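Local coordinates for flavoprotein (Thermotoga maritima, PDB 5V8S) that probably acts as a flavodiiron oxidoreductase, binding FMN and passing electrons to an iron pair held in a metallo-beta-lactamase-like domain, at residues 108-113 and 117-122; 198-203 and 248-253; 311-316 and 339-344. The protein carries 1 engineered substitution. One frame throughout, in Å; residues are numbered along the deposited sequence.

Interaction 1: residues 108-113 and 117-122; sequences ATLKTI and VEIIAS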
loop_
_atom_site.group_PDB
_atom_site.type_symbol
_atom_site.label_atom_id
_atom_site.label_comp_id
_atom_site.label_asym_id
_atom_site.label_seq_id
_atom_site.Cartn_x
_atom_site.Cartn_y
_atom_site.Cartn_z
ATOM N N ALA A 108 -5.960 17.900 28.866
ATOM C CA ALA A 108 -6.664 19.178 28.881
ATOM C C ALA A 108 -7.836 19.143 29.850
ATOM O O ALA A 108 -8.113 20.135 30.548
ATOM C CB ALA A 108 -7.163 19.488 27.472
ATOM N N THR A 109 -8.520 18.003 29.929
ATOM C CA THR A 109 -9.641 17.874 30.852
ATOM C C THR A 109 -9.161 18.011 32.287
ATOM O O THR A 109 -9.773 18.723 33.094
ATOM C CB THR A 109 -10.344 16.530 30.632
ATOM O OG1 THR A 109 -10.795 16.448 29.277
ATOM C CG2 THR A 109 -11.560 16.378 31.558
ATOM N N LEU A 110 -8.061 17.336 32.627
ATOM C CA LEU A 110 -7.572 17.390 34.002
ATOM C C LEU A 110 -7.160 18.810 34.376
ATOM O O LEU A 110 -7.410 19.267 35.497
ATOM C CB LEU A 110 -6.406 16.410 34.185
ATOM C CG LEU A 110 -6.721 14.917 34.039
ATOM C CD1 LEU A 110 -5.476 14.070 34.170
ATOM C CD2 LEU A 110 -7.753 14.483 35.069
ATOM N N LYS A 111 -6.540 19.533 33.446
ATOM C CA LYS A 111 -6.154 20.914 33.724
ATOM C C LYS A 111 -7.377 21.802 33.919
ATOM O O LYS A 111 -7.382 22.686 34.786
ATOM C CB LYS A 111 -5.287 21.457 32.587
ATOM C CG LYS A 111 -3.834 21.717 32.979
ATOM C CD LYS A 111 -2.950 21.969 31.757
ATOM C CE LYS A 111 -1.485 22.173 32.143
ATOM N NZ LYS A 111 -0.599 22.276 30.940
ATOM N N THR A 112 -8.421 21.591 33.116
ATOM C CA THR A 112 -9.631 22.394 33.247
ATOM C C THR A 112 -10.348 22.098 34.559
ATOM O O THR A 112 -10.908 23.007 35.183
ATOM C CB THR A 112 -10.550 22.138 32.056
ATOM O OG1 THR A 112 -9.838 22.406 30.849
ATOM C CG2 THR A 112 -11.763 23.040 32.099
ATOM N N ILE A 113 -10.346 20.838 34.995
ATOM C CA ILE A 113 -10.984 20.502 36.265
ATOM C C ILE A 113 -10.270 21.217 37.408
ATOM O O ILE A 113 -10.904 21.788 38.302
ATOM C CB ILE A 113 -11.043 18.975 36.467
ATOM C CG1 ILE A 113 -11.929 18.332 35.402
ATOM C CG2 ILE A 113 -11.611 18.637 37.846
ATOM C CD1 ILE A 113 -11.858 16.821 35.369
ATOM N N VAL A 117 -9.011 14.282 40.755
ATOM C CA VAL A 117 -10.177 13.449 40.498
ATOM C C VAL A 117 -9.751 11.996 40.648
ATOM O O VAL A 117 -8.565 11.664 40.583
ATOM C CB VAL A 117 -10.771 13.698 39.097
ATOM C CG1 VAL A 117 -11.381 15.084 39.015
ATOM C CG2 VAL A 117 -9.705 13.550 38.053
ATOM N N GLU A 118 -10.733 11.118 40.839
ATOM C CA GLU A 118 -10.456 9.688 40.809
ATOM C C GLU A 118 -10.470 9.219 39.358
ATOM O O GLU A 118 -11.512 9.264 38.695
ATOM C CB GLU A 118 -11.477 8.924 41.639
ATOM C CG GLU A 118 -11.186 7.453 41.707
ATOM C CD GLU A 118 -12.084 6.739 42.703
ATOM O OE1 GLU A 118 -11.806 6.806 43.923
ATOM O OE2 GLU A 118 -13.073 6.132 42.264
ATOM N N ILE A 119 -9.309 8.793 38.858
ATOM C CA ILE A 119 -9.171 8.248 37.505
ATOM C C ILE A 119 -9.149 6.729 37.620
ATOM O O ILE A 119 -8.286 6.166 38.302
ATOM C CB ILE A 119 -7.889 8.765 36.827
ATOM C CG1 ILE A 119 -7.891 10.299 36.803
ATOM C CG2 ILE A 119 -7.753 8.187 35.410
ATOM C CD1 ILE A 119 -6.613 10.936 36.225
ATOM N N ILE A 120 -10.088 6.051 36.964
ATOM C CA ILE A 120 -10.219 4.597 37.060
ATOM C C ILE A 120 -9.781 3.966 35.745
ATOM O O ILE A 120 -10.250 4.362 34.668
ATOM C CB ILE A 120 -11.662 4.191 37.404
ATOM C CG1 ILE A 120 -12.021 4.708 38.791
ATOM C CG2 ILE A 120 -11.832 2.672 37.319
ATOM C CD1 ILE A 120 -13.487 4.630 39.083
ATOM N N ALA A 121 -8.919 2.950 35.834
ATOM C CA ALA A 121 -8.456 2.241 34.649
ATOM C C ALA A 121 -8.057 0.827 35.047
ATOM O O ALA A 121 -7.958 0.499 36.228
ATOM C CB ALA A 121 -7.274 2.970 34.002
ATOM N N SER A 122 -7.796 -0.006 34.052
ATOM C CA SER A 122 -7.222 -1.316 34.316
ATOM C C SER A 122 -5.746 -1.186 34.704
ATOM O O SER A 122 -5.144 -0.110 34.642
ATOM C CB SER A 122 -7.329 -2.188 33.071
ATOM O OG SER A 122 -6.445 -1.719 32.065
#
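L110 overlaps V117 at an oblique angle, its CD2 methyl lying 3.7 Å from V117 CG2. The same leucine also meets I119 tip to tip: I119 CD1 stands 3.9 Å from L110 CD2 and equally far from L110 CD1, so it faces the whole fork. L110 starts off along the side of the helix rather than at the strand; chi1 of -65°, with CG beside the backbone N, and an extended chi2 carry its methyls over to the two partners. V117 is the pivot, because its two branches serve different helix residues. While CG2 takes L110, V117 CG1 reaches I113, coming within 3.7 Å of I113 CG2 and slightly less close to I113 CD1. The contact is therefore made by methyl groups alone, a small apolar seam one helical turn long. On the far side of the helix, T112 OG1 bonds back to A108 O at 2.9 Å. That oxygen also accepts T112 N, and the two donors arrive from opposite faces of the carbonyl plane, which ties the T112 hydroxyl to its own helix. The pair belongs to the beta-alpha-beta unit of the metallo-beta-lactamase fold in which strands 92-94 and 118-121 run parallel; the connection between them also carries H97, E99 and D101 of the diiron pocket, together with the engineered D102. I93 of strand 92-94 lies against L110, I113 and V117, I135 adds to the packing on L110 and I119, and helix 74-82 flanks helix 106-113 through F77 and I78. Beyond I119, strand 138-140 borders strand 118-121 at the edge of the sheet.

Interaction 2: residues 198-203 and 248-253; sequences VVERYL and PQRLLN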
loop_
_atom_site.group_PDB
_atom_site.type_symbol
_atom_site.label_atom_id
_atom_site.label_comp_id
_atom_site.label_asym_id
_atom_site.label_seq_id
_atom_site.Cartn_x
_atom_site.Cartn_y
_atom_site.Cartn_z
ATOM N N VAL A 198 -30.981 3.013 8.842
ATOM C CA VAL A 198 -29.661 3.425 9.310
ATOM C C VAL A 198 -28.885 2.221 9.833
ATOM O O VAL A 198 -27.702 2.048 9.532
ATOM C CB VAL A 198 -29.782 4.526 10.385
ATOM C CG1 VAL A 198 -28.426 4.809 11.058
ATOM C CG2 VAL A 198 -30.380 5.807 9.780
ATOM N N VAL A 199 -29.530 1.378 10.636
ATOM C CA VAL A 199 -28.832 0.214 11.179
ATOM C C VAL A 199 -28.295 -0.662 10.053
ATOM O O VAL A 199 -27.143 -1.115 10.093
ATOM C CB VAL A 199 -29.744 -0.569 12.136
ATOM C CG1 VAL A 199 -29.135 -1.925 12.463
ATOM C CG2 VAL A 199 -29.984 0.232 13.403
ATOM N N GLU A 200 -29.119 -0.908 9.022
ATOM C CA GLU A 200 -28.690 -1.787 7.935
ATOM C C GLU A 200 -27.519 -1.200 7.163
ATOM O O GLU A 200 -26.612 -1.936 6.763
ATOM C CB GLU A 200 -29.857 -2.082 6.992
ATOM C CG GLU A 200 -30.888 -2.989 7.636
ATOM C CD GLU A 200 -32.118 -3.220 6.772
ATOM O OE1 GLU A 200 -31.994 -3.161 5.534
ATOM O OE2 GLU A 200 -33.212 -3.464 7.336
ATOM N N ARG A 201 -27.525 0.110 6.906
ATOM C CA ARG A 201 -26.394 0.745 6.246
ATOM C C ARG A 201 -25.162 0.756 7.138
ATOM O O ARG A 201 -24.044 0.783 6.634
ATOM C CB ARG A 201 -26.819 2.160 5.868
ATOM C CG ARG A 201 -25.787 3.091 5.419
ATOM C CD ARG A 201 -26.415 4.458 5.088
ATOM N NE ARG A 201 -27.885 4.438 5.036
ATOM C CZ ARG A 201 -28.671 5.336 5.626
ATOM N NH1 ARG A 201 -28.152 6.362 6.307
ATOM N NH2 ARG A 201 -29.987 5.211 5.524
ATOM N N TYR A 202 -25.352 0.786 8.462
ATOM C CA TYR A 202 -24.251 0.935 9.410
ATOM C C TYR A 202 -23.471 -0.364 9.606
ATOM O O TYR A 202 -22.246 -0.334 9.751
ATOM C CB TYR A 202 -24.820 1.442 10.738
ATOM C CG TYR A 202 -23.821 1.556 11.871
ATOM C CD1 TYR A 202 -22.701 2.372 11.770
ATOM C CD2 TYR A 202 -24.023 0.882 13.078
ATOM C CE1 TYR A 202 -21.806 2.494 12.803
ATOM C CE2 TYR A 202 -23.118 1.003 14.135
ATOM C CZ TYR A 202 -22.004 1.807 13.977
ATOM O OH TYR A 202 -21.114 1.944 15.022
ATOM N N LEU A 203 -24.142 -1.509 9.634
ATOM C CA LEU A 203 -23.462 -2.733 10.056
ATOM C C LEU A 203 -22.252 -3.095 9.194
ATOM O O LEU A 203 -21.245 -3.563 9.757
ATOM C CB LEU A 203 -24.464 -3.884 10.210
ATOM C CG LEU A 203 -25.307 -3.779 11.494
ATOM C CD1 LEU A 203 -26.453 -4.766 11.440
ATOM C CD2 LEU A 203 -24.463 -4.030 12.715
ATOM N N PRO A 248 -29.348 -3.946 21.698
ATOM C CA PRO A 248 -27.894 -4.187 21.791
ATOM C C PRO A 248 -27.492 -5.615 21.463
ATOM O O PRO A 248 -26.356 -5.831 21.025
ATOM C CB PRO A 248 -27.560 -3.824 23.252
ATOM C CG PRO A 248 -28.842 -4.013 23.970
ATOM C CD PRO A 248 -29.912 -3.567 23.009
ATOM N N GLN A 249 -28.371 -6.606 21.653
ATOM C CA GLN A 249 -27.979 -7.978 21.350
ATOM C C GLN A 249 -27.736 -8.158 19.859
ATOM O O GLN A 249 -26.920 -8.996 19.461
ATOM C CB GLN A 249 -29.028 -8.978 21.847
ATOM C CG GLN A 249 -28.515 -10.413 21.913
ATOM C CD GLN A 249 -27.248 -10.563 22.760
ATOM O OE1 GLN A 249 -27.176 -10.085 23.899
ATOM N NE2 GLN A 249 -26.250 -11.238 22.207
ATOM N N ARG A 250 -28.406 -7.364 19.024
ATOM C CA ARG A 250 -28.169 -7.457 17.585
ATOM C C ARG A 250 -26.723 -7.107 17.265
ATOM O O ARG A 250 -26.093 -7.736 16.403
ATOM C CB ARG A 250 -29.112 -6.513 16.840
ATOM C CG ARG A 250 -29.014 -6.589 15.332
ATOM C CD ARG A 250 -30.052 -5.670 14.701
ATOM N NE ARG A 250 -30.026 -5.688 13.250
ATOM C CZ ARG A 250 -30.855 -4.991 12.485
ATOM N NH1 ARG A 250 -31.792 -4.229 13.034
ATOM N NH2 ARG A 250 -30.752 -5.060 11.164
ATOM N N LEU A 251 -26.191 -6.096 17.944
ATOM C CA LEU A 251 -24.808 -5.706 17.729
ATOM C C LEU A 251 -23.856 -6.766 18.265
ATOM O O LEU A 251 -22.863 -7.105 17.607
ATOM C CB LEU A 251 -24.554 -4.346 18.378
ATOM C CG LEU A 251 -23.092 -3.903 18.386
ATOM C CD1 LEU A 251 -22.629 -3.506 16.992
ATOM C CD2 LEU A 251 -22.880 -2.780 19.349
ATOM N N LEU A 252 -24.131 -7.301 19.459
ATOM C CA LEU A 252 -23.266 -8.349 19.992
ATOM C C LEU A 252 -23.271 -9.579 19.086
ATOM O O LEU A 252 -22.217 -10.182 18.841
ATOM C CB LEU A 252 -23.658 -8.678 21.438
ATOM C CG LEU A 252 -23.429 -7.480 22.387
ATOM C CD1 LEU A 252 -24.004 -7.742 23.789
ATOM C CD2 LEU A 252 -21.953 -7.056 22.486
ATOM N N ASN A 253 -24.445 -9.964 18.567
ATOM C CA ASN A 253 -24.498 -11.101 17.650
ATOM C C ASN A 253 -23.695 -10.817 16.389
ATOM O O ASN A 253 -23.067 -11.723 15.840
ATOM C CB ASN A 253 -25.942 -11.442 17.268
ATOM C CG ASN A 253 -26.751 -11.982 18.416
ATOM O OD1 ASN A 253 -26.217 -12.486 19.402
ATOM N ND2 ASN A 253 -28.056 -11.885 18.286
#
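Apolar packing on a charged group dominates: V199 CG1 sits over the centre of one face of the R250 guanidinium, 3.5 Å from CZ. The two side chains approach from opposite directions. R250 is stretched out from CB to NE, with CG anti to its backbone N (chi1 -176°), and this length spans helices whose segment axes come no closer than 12.5 Å and run 20° apart. L203 crosses the same side chain obliquely, with CD1 4.1 Å from R250 NE, and E200 CG brushes R250 NH2 at a similar separation. The electrostatic partner of R250 is E196, one turn before E200, which forms a salt bridge with NH1. E200 itself is opposite in charge but not in contact, its OE2 lying 4.8 Å from R250 NH2, and its carboxylate also stands close to that of E196; the arginine would probably ease this crowding of negative charge. W244 touches both V199 and L251, and Y202 OH bonds to the backbone N of L242, two residues past H240 of the diiron pocket. Nearly parallel helices bridged in this way belong to the outer helical layer of the alpha-beta-beta-alpha sandwich of the metallo-beta-lactamase fold.

Interaction 3: residues 311-316 and 339-344; sequences SEILKD and RFTLLE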
loop_
_atom_site.group_PDB
_atom_site.type_symbol
_atom_site.label_atom_id
_atom_site.label_comp_id
_atom_site.label_asym_id
_atom_site.label_seq_id
_atom_site.Cartn_x
_atom_site.Cartn_y
_atom_site.Cartn_z
ATOM N N SER A 311 -8.819 -1.610 3.375
ATOM C CA SER A 311 -9.871 -1.716 4.388
ATOM C C SER A 311 -11.160 -2.288 3.816
ATOM O O SER A 311 -11.908 -2.956 4.535
ATOM C CB SER A 311 -10.122 -0.342 5.006
ATOM O OG SER A 311 -10.646 0.564 4.048
ATOM N N GLU A 312 -11.443 -2.027 2.540
ATOM C CA GLU A 312 -12.644 -2.566 1.914
ATOM C C GLU A 312 -12.486 -4.044 1.580
ATOM O O GLU A 312 -13.434 -4.820 1.733
ATOM C CB GLU A 312 -12.960 -1.769 0.658
ATOM C CG GLU A 312 -13.405 -0.356 0.922
ATOM C CD GLU A 312 -14.770 -0.302 1.594
ATOM O OE1 GLU A 312 -15.674 -1.037 1.147
ATOM O OE2 GLU A 312 -14.937 0.474 2.544
ATOM N N ILE A 313 -11.311 -4.455 1.116
ATOM C CA ILE A 313 -11.051 -5.883 0.952
ATOM C C ILE A 313 -11.290 -6.612 2.265
ATOM O O ILE A 313 -11.997 -7.622 2.321
ATOM C CB ILE A 313 -9.621 -6.113 0.437
ATOM C CG1 ILE A 313 -9.457 -5.506 -0.959
ATOM C CG2 ILE A 313 -9.303 -7.609 0.399
ATOM C CD1 ILE A 313 -8.022 -5.465 -1.469
ATOM N N LEU A 314 -10.697 -6.107 3.344
ATOM C CA LEU A 314 -10.753 -6.795 4.626
ATOM C C LEU A 314 -12.185 -6.904 5.128
ATOM O O LEU A 314 -12.584 -7.944 5.663
ATOM C CB LEU A 314 -9.860 -6.065 5.620
ATOM C CG LEU A 314 -8.359 -6.260 5.427
ATOM C CD1 LEU A 314 -7.624 -5.348 6.348
ATOM C CD2 LEU A 314 -7.941 -7.676 5.688
ATOM N N LYS A 315 -12.985 -5.858 4.920
ATOM C CA LYS A 315 -14.377 -5.862 5.355
ATOM C C LYS A 315 -15.172 -7.008 4.747
ATOM O O LYS A 315 -16.130 -7.504 5.374
ATOM C CB LYS A 315 -15.008 -4.536 4.958
ATOM C CG LYS A 315 -16.490 -4.455 5.097
ATOM C CD LYS A 315 -17.025 -3.282 4.289
ATOM C CE LYS A 315 -17.121 -3.621 2.818
ATOM N NZ LYS A 315 -17.791 -2.510 2.109
ATOM N N ASP A 316 -14.821 -7.418 3.539
ATOM C CA ASP A 316 -15.612 -8.415 2.829
ATOM C C ASP A 316 -15.200 -9.849 3.125
ATOM O O ASP A 316 -15.922 -10.768 2.726
ATOM C CB ASP A 316 -15.583 -8.117 1.318
ATOM C CG ASP A 316 -16.666 -7.115 0.916
ATOM O OD1 ASP A 316 -17.809 -7.264 1.402
ATOM O OD2 ASP A 316 -16.390 -6.159 0.184
ATOM N N ARG A 339 1.280 -8.773 -1.975
ATOM C CA ARG A 339 1.947 -9.134 -0.729
ATOM C C ARG A 339 1.315 -8.401 0.453
ATOM O O ARG A 339 0.962 -9.019 1.466
ATOM C CB ARG A 339 3.444 -8.828 -0.796
ATOM C CG ARG A 339 4.183 -9.310 0.444
ATOM C CD ARG A 339 5.580 -8.722 0.540
ATOM N NE ARG A 339 5.544 -7.276 0.713
ATOM C CZ ARG A 339 6.120 -6.384 -0.090
ATOM N NH1 ARG A 339 6.802 -6.771 -1.154
ATOM N NH2 ARG A 339 6.008 -5.095 0.177
ATOM N N PHE A 340 1.163 -7.079 0.336
ATOM C CA PHE A 340 0.583 -6.303 1.429
ATOM C C PHE A 340 -0.805 -6.824 1.766
ATOM O O PHE A 340 -1.142 -7.010 2.935
ATOM C CB PHE A 340 0.522 -4.821 1.038
ATOM C CG PHE A 340 -0.002 -3.917 2.126
ATOM C CD1 PHE A 340 0.847 -3.405 3.084
ATOM C CD2 PHE A 340 -1.342 -3.578 2.189
ATOM C CE1 PHE A 340 0.375 -2.573 4.082
ATOM C CE2 PHE A 340 -1.805 -2.750 3.187
ATOM C CZ PHE A 340 -0.943 -2.239 4.122
ATOM N N THR A 341 -1.618 -7.061 0.741
ATOM C CA THR A 341 -2.984 -7.535 0.949
ATOM C C THR A 341 -2.994 -8.892 1.645
ATOM O O THR A 341 -3.727 -9.088 2.618
ATOM C CB THR A 341 -3.715 -7.594 -0.389
ATOM O OG1 THR A 341 -3.785 -6.285 -0.936
ATOM C CG2 THR A 341 -5.168 -8.135 -0.215
ATOM N N LEU A 342 -2.188 -9.839 1.152
ATOM C CA LEU A 342 -2.130 -11.166 1.765
ATOM C C LEU A 342 -1.651 -11.091 3.208
ATOM O O LEU A 342 -2.203 -11.762 4.090
ATOM C CB LEU A 342 -1.211 -12.080 0.955
ATOM C CG LEU A 342 -1.751 -12.486 -0.415
ATOM C CD1 LEU A 342 -0.701 -13.250 -1.193
ATOM C CD2 LEU A 342 -3.018 -13.303 -0.303
ATOM N N LEU A 343 -0.619 -10.284 3.471
ATOM C CA LEU A 343 -0.137 -10.178 4.846
ATOM C C LEU A 343 -1.193 -9.578 5.763
ATOM O O LEU A 343 -1.323 -10.001 6.910
ATOM C CB LEU A 343 1.154 -9.365 4.918
ATOM C CG LEU A 343 2.394 -10.015 4.313
ATOM C CD1 LEU A 343 3.582 -9.049 4.334
ATOM C CD2 LEU A 343 2.756 -11.267 5.065
ATOM N N GLU A 344 -1.958 -8.591 5.279
ATOM C CA GLU A 344 -3.012 -8.030 6.118
ATOM C C GLU A 344 -4.185 -8.985 6.289
ATOM O O GLU A 344 -4.808 -8.987 7.358
ATOM C CB GLU A 344 -3.476 -6.673 5.604
ATOM C CG GLU A 344 -2.385 -5.607 5.648
ATOM C CD GLU A 344 -1.738 -5.494 6.988
ATOM O OE1 GLU A 344 -2.457 -5.512 8.009
ATOM O OE2 GLU A 344 -0.499 -5.385 7.022
#
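With chi1 at -62°, T341 turns OG1 beside its backbone N and sends CG2 out anti to that N, while I313 (chi1 -64°, chi2 170°) is extended to its end; methyl then meets methyl, I313 CD1 to T341 CG2 at 4.1 Å. The two side chains cross at about a right angle. T341 thus divides its roles: the methyl serves the neighbouring helix, and the hydroxyl bonds to L337 O of its own helix. One residue on, L314 leans across toward the other helix and rests not on a side-chain tip but on backbone, its CD2 3.8 Å from E344 O; its CD1 passes 4.4 Å from E344 CB. The carboxylate of E344 turns elsewhere. It forms a salt bridge with R339 of the second subunit, and R339 of this chain pairs in the same way with E344 of that subunit. E344 CG meanwhile lies 3.8 Å above one face of the F340 ring, toward its rim, so the glutamate stem packs within its own helix before reaching the interface. On the side of helix 310-316 turned from residues 339-344, K315 NZ and E312 OE1 form a 2.8 Å salt bridge, and the other oxygen of E312 pairs with K208. Both helices belong to the flavodoxin-like domain, following strands 296-302 and 322-327 of its parallel sheet. Y300 and F302 of strand 296-302 back I313 and T341, W44 of strand 44-45 covers L314 and E344, and helix 196-214 lies against helix 310-316 through K208, V211 and T212.

Overall arrangement
Interactions 1 and 2 belong to the metallo-beta-lactamase-like part and interaction 3 to the flavodoxin-like part. Interaction 3 is the buried one, a sparse helix-helix contact beside the subunit interface. The other two are partly buried. Interaction 1 joins a helix to its sheet purely through branched aliphatic groups, whereas interaction 2, which includes an exposed residue, E200, rests on a guanidinium that is both packed upon and salt-bridged. Interactions 1 and 3 lie on opposite sides of the chain's centre, with centres about 38 Å apart. Helix 196-214 links the remaining pair: it supplies residues 198-203 to interaction 2 and, farther along, touches helix 310-316 of interaction 3.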